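Local coordinates for protein inositol dehydrogenase (Lactobacillus casei, PDB 4MKX) that probably oxidises scyllo-inositol with NAD as coenzyme, as a dehydrogenase of the Gfo/Idh/MocA family, at residues L28-A33 with L56-K61; A33-T38 with S309-F314; I159-L164 with T207-D212. All coordinates share one frame; numbering follows the deposited sequence.

How the contacts relate
Contacts 1 and 2 share helix 27-38 of the Rossmann fold, which meets helix 53-63 in contact 1 and the much later helix 304-319 in contact 2; their centres lie about 13 Å apart and A33 is common to both contacts. Contact 1 is partly buried and rests on a lysine laid over an indole, whereas contact 2 is a buried polar pair of asparagine and glutamate. H32, on the first segment of contact 1, joins the two through E311. Contact 3 is remote, with its centre about 40 Å from that of contact 1. It lies in the C-terminal domain, where a partly buried salt bridge at the end of a sheet also approaches another subunit.

Contact 1. Residues L28-A33 with L56-K61; sequences LGKIHA and LDWAKK
K30 lies across one face of the W58 indole, and this pair carries nearly all of the contact between helix 27-38 and helix 53-63 of the NAD-binding Rossmann fold. The lysine has CG anti to its carbonyl carbon (chi1 -78°) and runs extended from there to NZ, long enough to span both rings of the indole. K30 CG sits over the six-membered ring of W58 in a CH-pi contact, 3.5 Å from W58 CH2. Farther along, K30 CE passes over the middle of the W58 indole, 3.9 Å above its plane. The ammonium reaches the pyrrole half: K30 NZ stands 4.3 Å from the centroid of the W58 five-membered ring and only 6° off the normal, a cation-pi arrangement. On the tryptophan side, CG anti to the backbone N (chi1 175°) sends the indole out toward helix 27-38. A33 meets the ring at its edge, with A33 CB 4.4 Å from W58 CZ3, and also touches L63 of helix 53-63. G29, one residue before K30, belongs to a GxGxxG-type pattern, consistent with a dinucleotide-binding turn at the start of this helix. No hydrogen bond links the two segments, so their cohesion comes from dispersion along the aliphatic chain and, probably, electrostatic attraction between the ammonium and the indole pi cloud.

Contact 2. Residues A33-T38 with S309-F314; sequences ATNIAT and SEEQAF
N35 and E311 meet between two helices that pack beside the parallel sheet of the Rossmann fold: helix 27-38 follows its first strand, 18-23, while helix 304-319 comes from far later in the chain. The contact is buried, and its one close pair is polar, formed by two side chains that cross at about a right angle. Hydrogen bonding comes first. N35 ND2 gives a nearly straight bond of 3.3 Å to E311 OE2, with an angle of 165° at the hydrogen. The acceptor lies close to the amide plane and receives the N-H on its syn lone pair. A second bond from the same nitrogen, N35 ND2 to E311 OE1, is weak and more bent. The amide and carboxylate planes are turned 61° apart, so the two groups do not lie flat against each other. E311 is extended beyond CG, which carries its carboxylate toward helix 27-38 and N35. The stronger partner of OE2 is H32, whose ND1 is hydrogen-bonded to it; amide and imidazole together therefore hold this buried oxygen, and may stabilise its negative charge. Apolar surroundings close in from the sheet: F85 on strand 83-86 touches both E311 and I36, while I36 also reaches L45 on strand 43-49. Within helix 27-38, T38 OG1 bonds back to T34 O at 2.6 Å, from above the carbonyl plane. Between residues 33-38 and 309-314 the closest pair is not the hydrogen bond but N35 CB and E311 OE1, 3.0 Å apart.

Contact 3. Residues I159-L164 with T207-D212; sequences IGDITL and TGKEID
An ST turn at the end of helix 197-207 faces the start of strand 162-172 in the C-terminal domain, and K209 and D161 bridge the two. T207 OG1 accepts the backbone N-H of K209 at 3.0 Å, forming the turn, and also bonds to I203 O one helical turn back. G208 between them has positive phi as the chain leaves the helix, where a CB would jam against the carbonyl O of T207. K209, its chain extended beyond CG, reaches across to D161: K209 NZ lies 3.2 Å from D161 OD1 in a salt bridge that uses the syn lone pair of the carboxylate. With chi1 at -176°, the D161 carboxylate swings toward K209, and D161 OD1 also takes a weak bond from I162 N at 2.9 Å. Both charges have further partners. K209 NZ pairs with D243, and D161 OD2 with R221 of the third subunit, whose guanidinium also bonds to I162 O; this chain of alternating charges probably helps to join the subunits. Apolar contact is slight, with I162 CD1 4.2 Å from T207 CG2. In the strand, T163 and L164 both face I266, a classic beta bulge. Strand 162-172 runs between strands 260-267 and 246-252 of the mixed sheet; I162 packs on I265 of the former, while T207 rests on L241 of strand 234-241 before the chain turns into strand 211-219.

Contact 1. Residues L28-A33 with L56-K61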
loop_
_atom_site.group_PDB
_atom_site.type_symbol
_atom_site.label_atom_id
_atom_site.label_comp_id
_atom_site.label_asym_id
_atom_site.label_seq_id
_atom_site.Cartn_x
_atom_site.Cartn_y
_atom_site.Cartn_z
ATOM N N LEU A 28 0.801 -32.287 -1.091
ATOM C CA LEU A 28 2.117 -31.828 -0.674
ATOM C C LEU A 28 3.223 -32.782 -1.141
ATOM O O LEU A 28 4.299 -32.349 -1.547
ATOM C CB LEU A 28 2.151 -31.647 0.846
ATOM C CG LEU A 28 3.439 -31.102 1.454
ATOM C CD1 LEU A 28 3.776 -29.765 0.840
ATOM C CD2 LEU A 28 3.297 -30.992 2.966
ATOM N N GLY A 29 2.966 -34.087 -1.077
ATOM C CA GLY A 29 3.944 -35.056 -1.537
ATOM C C GLY A 29 4.311 -34.867 -2.999
ATOM O O GLY A 29 5.481 -34.990 -3.370
ATOM N N LYS A 30 3.311 -34.566 -3.823
ATOM C CA LYS A 30 3.529 -34.361 -5.253
ATOM C C LYS A 30 4.375 -33.125 -5.519
ATOM O O LYS A 30 5.184 -33.115 -6.448
ATOM C CB LYS A 30 2.192 -34.288 -6.004
ATOM C CG LYS A 30 1.578 -35.668 -6.231
ATOM C CD LYS A 30 0.214 -35.605 -6.895
ATOM C CE LYS A 30 -0.284 -37.023 -7.173
ATOM N NZ LYS A 30 -1.530 -37.060 -7.984
ATOM N N ILE A 31 4.196 -32.088 -4.705
ATOM C CA ILE A 31 5.040 -30.905 -4.821
ATOM C C ILE A 31 6.507 -31.241 -4.563
ATOM O O ILE A 31 7.373 -30.920 -5.373
ATOM C CB ILE A 31 4.557 -29.776 -3.886
ATOM C CG1 ILE A 31 3.163 -29.305 -4.323
ATOM C CG2 ILE A 31 5.547 -28.613 -3.880
ATOM C CD1 ILE A 31 2.485 -28.382 -3.337
ATOM N N HIS A 32 6.791 -31.907 -3.445
ATOM C CA HIS A 32 8.154 -32.293 -3.124
ATOM C C HIS A 32 8.725 -33.212 -4.196
ATOM O O HIS A 32 9.877 -33.071 -4.599
ATOM C CB HIS A 32 8.211 -33.021 -1.773
ATOM C CG HIS A 32 8.095 -32.116 -0.582
ATOM N ND1 HIS A 32 8.866 -30.981 -0.424
ATOM C CD2 HIS A 32 7.334 -32.205 0.534
ATOM C CE1 HIS A 32 8.563 -30.399 0.722
ATOM N NE2 HIS A 32 7.638 -31.127 1.329
ATOM N N ALA A 33 7.923 -34.179 -4.627
ATOM C CA ALA A 33 8.391 -35.165 -5.603
ATOM C C ALA A 33 8.754 -34.495 -6.921
ATOM O O ALA A 33 9.805 -34.772 -7.496
ATOM C CB ALA A 33 7.334 -36.229 -5.829
ATOM N N LEU A 56 1.370 -44.400 -7.655
ATOM C CA LEU A 56 2.612 -45.014 -8.123
ATOM C C LEU A 56 2.754 -44.921 -9.642
ATOM O O LEU A 56 3.860 -44.774 -10.165
ATOM C CB LEU A 56 2.706 -46.472 -7.674
ATOM C CG LEU A 56 2.930 -46.696 -6.179
ATOM C CD1 LEU A 56 3.111 -48.180 -5.873
ATOM C CD2 LEU A 56 4.132 -45.907 -5.693
ATOM N N ASP A 57 1.634 -45.005 -10.349
ATOM C CA ASP A 57 1.671 -44.919 -11.801
ATOM C C ASP A 57 1.980 -43.489 -12.234
ATOM O O ASP A 57 2.710 -43.268 -13.201
ATOM C CB ASP A 57 0.361 -45.427 -12.404
ATOM C CG ASP A 57 0.238 -46.943 -12.327
ATOM O OD1 ASP A 57 1.254 -47.641 -12.549
ATOM O OD2 ASP A 57 -0.872 -47.437 -12.036
ATOM N N TRP A 58 1.433 -42.524 -11.498
ATOM C CA TRP A 58 1.766 -41.116 -11.699
ATOM C C TRP A 58 3.275 -40.915 -11.545
ATOM O O TRP A 58 3.919 -40.322 -12.405
ATOM C CB TRP A 58 0.993 -40.228 -10.715
ATOM C CG TRP A 58 1.381 -38.771 -10.780
ATOM C CD1 TRP A 58 0.901 -37.829 -11.647
ATOM C CD2 TRP A 58 2.337 -38.100 -9.948
ATOM N NE1 TRP A 58 1.503 -36.612 -11.402
ATOM C CE2 TRP A 58 2.386 -36.755 -10.366
ATOM C CE3 TRP A 58 3.156 -38.509 -8.892
ATOM C CZ2 TRP A 58 3.224 -35.815 -9.757
ATOM C CZ3 TRP A 58 3.989 -37.572 -8.292
ATOM C CH2 TRP A 58 4.015 -36.247 -8.726
ATOM N N ALA A 59 3.836 -41.440 -10.459
ATOM C CA ALA A 59 5.266 -41.304 -10.188
ATOM C C ALA A 59 6.154 -41.876 -11.293
ATOM O O ALA A 59 7.236 -41.344 -11.566
ATOM C CB ALA A 59 5.610 -41.946 -8.861
ATOM N N LYS A 60 5.710 -42.972 -11.907
ATOM C CA LYS A 60 6.465 -43.615 -12.979
ATOM C C LYS A 60 6.350 -42.858 -14.295
ATOM O O LYS A 60 7.352 -42.577 -14.947
ATOM C CB LYS A 60 5.980 -45.047 -13.194
ATOM C CG LYS A 60 6.289 -45.998 -12.056
ATOM C CD LYS A 60 5.947 -47.428 -12.456
ATOM C CE LYS A 60 6.790 -47.873 -13.646
ATOM N NZ LYS A 60 6.005 -48.642 -14.655
ATOM N N LYS A 61 5.119 -42.545 -14.687
ATOM C CA LYS A 61 4.867 -41.839 -15.936
ATOM C C LYS A 61 5.397 -40.411 -15.889
ATOM O O LYS A 61 6.270 -40.034 -16.671
ATOM C CB LYS A 61 3.367 -41.813 -16.232
ATOM C CG LYS A 61 2.989 -40.977 -17.448
ATOM C CD LYS A 61 1.514 -41.136 -17.772
ATOM C CE LYS A 61 1.216 -40.708 -19.195
ATOM N NZ LYS A 61 -0.102 -41.221 -19.656
#

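Contact 2. Residues A33-T38 with S309-F314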
loop_
_atom_site.group_PDB
_atom_site.type_symbol
_atom_site.label_atom_id
_atom_site.label_comp_id
_atom_site.label_asym_id
_atom_site.label_seq_id
_atom_site.Cartn_x
_atom_site.Cartn_y
_atom_site.Cartn_z
ATOM N N ALA A 33 7.923 -34.179 -4.627
ATOM C CA ALA A 33 8.391 -35.165 -5.603
ATOM C C ALA A 33 8.754 -34.495 -6.921
ATOM O O ALA A 33 9.805 -34.772 -7.496
ATOM C CB ALA A 33 7.334 -36.229 -5.829
ATOM N N THR A 34 7.877 -33.616 -7.391
ATOM C CA THR A 34 8.111 -32.904 -8.650
ATOM C C THR A 34 9.353 -32.034 -8.543
ATOM O O THR A 34 10.184 -32.005 -9.450
ATOM C CB THR A 34 6.906 -32.037 -9.022
ATOM O OG1 THR A 34 5.747 -32.870 -9.121
ATOM C CG2 THR A 34 7.125 -31.322 -10.352
ATOM N N ASN A 35 9.487 -31.325 -7.428
ATOM C CA ASN A 35 10.642 -30.465 -7.235
ATOM C C ASN A 35 11.946 -31.248 -7.222
ATOM O O ASN A 35 12.913 -30.874 -7.881
ATOM C CB ASN A 35 10.502 -29.659 -5.946
ATOM C CG ASN A 35 9.504 -28.535 -6.055
ATOM O OD1 ASN A 35 9.069 -28.160 -7.151
ATOM N ND2 ASN A 35 9.139 -27.976 -4.915
ATOM N N ILE A 36 11.973 -32.346 -6.471
ATOM C CA ILE A 36 13.171 -33.151 -6.359
ATOM C C ILE A 36 13.570 -33.712 -7.722
ATOM O O ILE A 36 14.749 -33.743 -8.059
ATOM C CB ILE A 36 12.967 -34.308 -5.356
ATOM C CG1 ILE A 36 12.914 -33.760 -3.932
ATOM C CG2 ILE A 36 14.090 -35.340 -5.486
ATOM C CD1 ILE A 36 12.237 -34.704 -2.957
ATOM N N ALA A 37 12.578 -34.115 -8.506
ATOM C CA ALA A 37 12.829 -34.763 -9.794
ATOM C C ALA A 37 13.314 -33.796 -10.877
ATOM O O ALA A 37 14.053 -34.195 -11.776
ATOM C CB ALA A 37 11.573 -35.477 -10.275
ATOM N N THR A 38 12.896 -32.537 -10.801
ATOM C CA THR A 38 13.106 -31.601 -11.907
ATOM C C THR A 38 13.950 -30.357 -11.582
ATOM O O THR A 38 14.625 -29.811 -12.457
ATOM C CB THR A 38 11.757 -31.151 -12.504
ATOM O OG1 THR A 38 10.961 -30.520 -11.495
ATOM C CG2 THR A 38 11.002 -32.348 -13.073
ATOM N N SER A 309 13.688 -24.130 -1.496
ATOM C CA SER A 309 14.849 -23.828 -0.677
ATOM C C SER A 309 15.088 -24.863 0.423
ATOM O O SER A 309 16.227 -25.246 0.653
ATOM C CB SER A 309 14.756 -22.423 -0.075
ATOM O OG SER A 309 14.900 -21.447 -1.102
ATOM N N GLU A 310 14.038 -25.311 1.111
ATOM C CA GLU A 310 14.246 -26.312 2.159
ATOM C C GLU A 310 14.671 -27.664 1.583
ATOM O O GLU A 310 15.431 -28.380 2.214
ATOM C CB GLU A 310 13.024 -26.486 3.079
ATOM C CG GLU A 310 11.893 -27.318 2.494
ATOM C CD GLU A 310 10.707 -27.473 3.430
ATOM O OE1 GLU A 310 10.843 -27.214 4.652
ATOM O OE2 GLU A 310 9.619 -27.849 2.935
ATOM N N GLU A 311 14.165 -28.015 0.401
ATOM C CA GLU A 311 14.558 -29.264 -0.242
ATOM C C GLU A 311 16.034 -29.191 -0.617
ATOM O O GLU A 311 16.786 -30.134 -0.386
ATOM C CB GLU A 311 13.708 -29.515 -1.493
ATOM C CG GLU A 311 12.240 -29.810 -1.199
ATOM C CD GLU A 311 11.342 -29.419 -2.344
ATOM O OE1 GLU A 311 11.872 -28.898 -3.343
ATOM O OE2 GLU A 311 10.109 -29.591 -2.249
ATOM N N GLN A 312 16.451 -28.067 -1.192
ATOM C CA GLN A 312 17.848 -27.924 -1.593
ATOM C C GLN A 312 18.757 -27.911 -0.375
ATOM O O GLN A 312 19.858 -28.476 -0.405
ATOM C CB GLN A 312 18.056 -26.655 -2.426
ATOM C CG GLN A 312 19.419 -26.600 -3.125
ATOM C CD GLN A 312 19.576 -27.676 -4.196
ATOM O OE1 GLN A 312 18.948 -27.606 -5.253
ATOM N NE2 GLN A 312 20.419 -28.676 -3.925
ATOM N N ALA A 313 18.299 -27.285 0.703
ATOM C CA ALA A 313 19.092 -27.243 1.922
ATOM C C ALA A 313 19.310 -28.646 2.494
ATOM O O ALA A 313 20.381 -28.949 3.017
ATOM C CB ALA A 313 18.433 -26.336 2.960
ATOM N N PHE A 314 18.294 -29.500 2.397
ATOM C CA PHE A 314 18.418 -30.867 2.894
ATOM C C PHE A 314 19.465 -31.634 2.092
ATOM O O PHE A 314 20.355 -32.274 2.663
ATOM C CB PHE A 314 17.061 -31.567 2.859
ATOM C CG PHE A 314 17.119 -33.026 3.213
ATOM C CD1 PHE A 314 17.352 -33.437 4.524
ATOM C CD2 PHE A 314 16.911 -33.981 2.236
ATOM C CE1 PHE A 314 17.400 -34.793 4.845
ATOM C CE2 PHE A 314 16.957 -35.335 2.547
ATOM C CZ PHE A 314 17.190 -35.737 3.858
#

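Contact 3. Residues I159-L164 with T207-D212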
loop_
_atom_site.group_PDB
_atom_site.type_symbol
_atom_site.label_atom_id
_atom_site.label_comp_id
_atom_site.label_asym_id
_atom_site.label_seq_id
_atom_site.Cartn_x
_atom_site.Cartn_y
_atom_site.Cartn_z
ATOM N N ILE A 159 14.890 -4.003 15.700
ATOM C CA ILE A 159 13.648 -3.665 16.381
ATOM C C ILE A 159 13.752 -3.880 17.881
ATOM O O ILE A 159 12.754 -3.797 18.591
ATOM C CB ILE A 159 12.408 -4.404 15.831
ATOM C CG1 ILE A 159 12.501 -5.896 16.119
ATOM C CG2 ILE A 159 12.209 -4.119 14.341
ATOM C CD1 ILE A 159 11.163 -6.581 16.056
ATOM N N GLY A 160 14.966 -4.146 18.355
ATOM C CA GLY A 160 15.193 -4.293 19.785
ATOM C C GLY A 160 14.728 -5.655 20.245
ATOM O O GLY A 160 14.667 -6.594 19.450
ATOM N N ASP A 161 14.396 -5.774 21.525
ATOM C CA ASP A 161 13.883 -7.040 22.029
ATOM C C ASP A 161 12.418 -7.163 21.623
ATOM O O ASP A 161 11.703 -6.165 21.513
ATOM C CB ASP A 161 14.041 -7.120 23.551
ATOM C CG ASP A 161 13.597 -8.462 24.115
ATOM O OD1 ASP A 161 13.706 -9.496 23.419
ATOM O OD2 ASP A 161 13.134 -8.481 25.268
ATOM N N ILE A 162 11.972 -8.394 21.406
ATOM C CA ILE A 162 10.612 -8.645 20.958
ATOM C C ILE A 162 9.643 -8.650 22.129
ATOM O O ILE A 162 9.865 -9.319 23.125
ATOM C CB ILE A 162 10.554 -9.989 20.221
ATOM C CG1 ILE A 162 11.388 -9.890 18.947
ATOM C CG2 ILE A 162 9.098 -10.373 19.945
ATOM C CD1 ILE A 162 11.555 -11.211 18.205
ATOM N N THR A 163 8.566 -7.880 22.027
ATOM C CA THR A 163 7.587 -7.836 23.104
ATOM C C THR A 163 6.321 -8.621 22.749
ATOM O O THR A 163 5.669 -9.175 23.613
ATOM C CB THR A 163 7.182 -6.404 23.418
ATOM O OG1 THR A 163 6.419 -5.907 22.323
ATOM C CG2 THR A 163 8.393 -5.525 23.606
ATOM N N LEU A 164 5.966 -8.658 21.468
ATOM C CA LEU A 164 4.740 -9.342 21.074
ATOM C C LEU A 164 4.877 -9.886 19.659
ATOM O O LEU A 164 5.409 -9.217 18.778
ATOM C CB LEU A 164 3.545 -8.376 21.137
ATOM C CG LEU A 164 2.148 -8.960 20.864
ATOM C CD1 LEU A 164 1.132 -8.183 21.672
ATOM C CD2 LEU A 164 1.781 -8.873 19.390
ATOM N N THR A 207 12.216 -15.725 18.689
ATOM C CA THR A 207 12.486 -15.309 20.068
ATOM C C THR A 207 13.612 -16.085 20.750
ATOM O O THR A 207 14.376 -15.513 21.529
ATOM C CB THR A 207 11.236 -15.397 20.960
ATOM O OG1 THR A 207 10.790 -16.750 21.065
ATOM C CG2 THR A 207 10.112 -14.537 20.406
ATOM N N GLY A 208 13.713 -17.378 20.453
ATOM C CA GLY A 208 14.593 -18.262 21.201
ATOM C C GLY A 208 14.003 -18.697 22.534
ATOM O O GLY A 208 14.677 -19.338 23.349
ATOM N N LYS A 209 12.728 -18.373 22.752
ATOM C CA LYS A 209 12.080 -18.616 24.036
ATOM C C LYS A 209 10.984 -19.676 23.902
ATOM O O LYS A 209 10.544 -19.970 22.786
ATOM C CB LYS A 209 11.515 -17.287 24.570
ATOM C CG LYS A 209 12.490 -16.098 24.426
ATOM C CD LYS A 209 11.797 -14.715 24.524
ATOM C CE LYS A 209 12.764 -13.552 24.226
ATOM N NZ LYS A 209 12.125 -12.185 24.280
ATOM N N GLU A 210 10.556 -20.268 25.022
ATOM C CA GLU A 210 9.480 -21.267 25.004
ATOM C C GLU A 210 8.145 -20.659 25.448
ATOM O O GLU A 210 8.118 -19.615 26.094
ATOM C CB GLU A 210 9.777 -22.459 25.920
ATOM C CG GLU A 210 11.012 -23.284 25.566
ATOM C CD GLU A 210 11.054 -23.723 24.120
ATOM O OE1 GLU A 210 10.020 -24.201 23.590
ATOM O OE2 GLU A 210 12.148 -23.610 23.519
ATOM N N ILE A 211 7.052 -21.339 25.110
ATOM C CA ILE A 211 5.704 -20.893 25.491
ATOM C C ILE A 211 5.329 -21.477 26.855
ATOM O O ILE A 211 5.440 -22.688 27.065
ATOM C CB ILE A 211 4.662 -21.324 24.445
ATOM C CG1 ILE A 211 4.987 -20.685 23.085
ATOM C CG2 ILE A 211 3.254 -20.948 24.895
ATOM C CD1 ILE A 211 4.533 -21.493 21.892
ATOM N N ASP A 212 4.870 -20.616 27.765
ATOM C CA ASP A 212 4.562 -21.034 29.136
ATOM C C ASP A 212 3.099 -21.415 29.308
ATOM O O ASP A 212 2.779 -22.560 29.605
ATOM C CB ASP A 212 4.939 -19.937 30.131
ATOM C CG ASP A 212 4.755 -20.373 31.581
ATOM O OD1 ASP A 212 4.874 -21.585 31.858
ATOM O OD2 ASP A 212 4.499 -19.504 32.433
#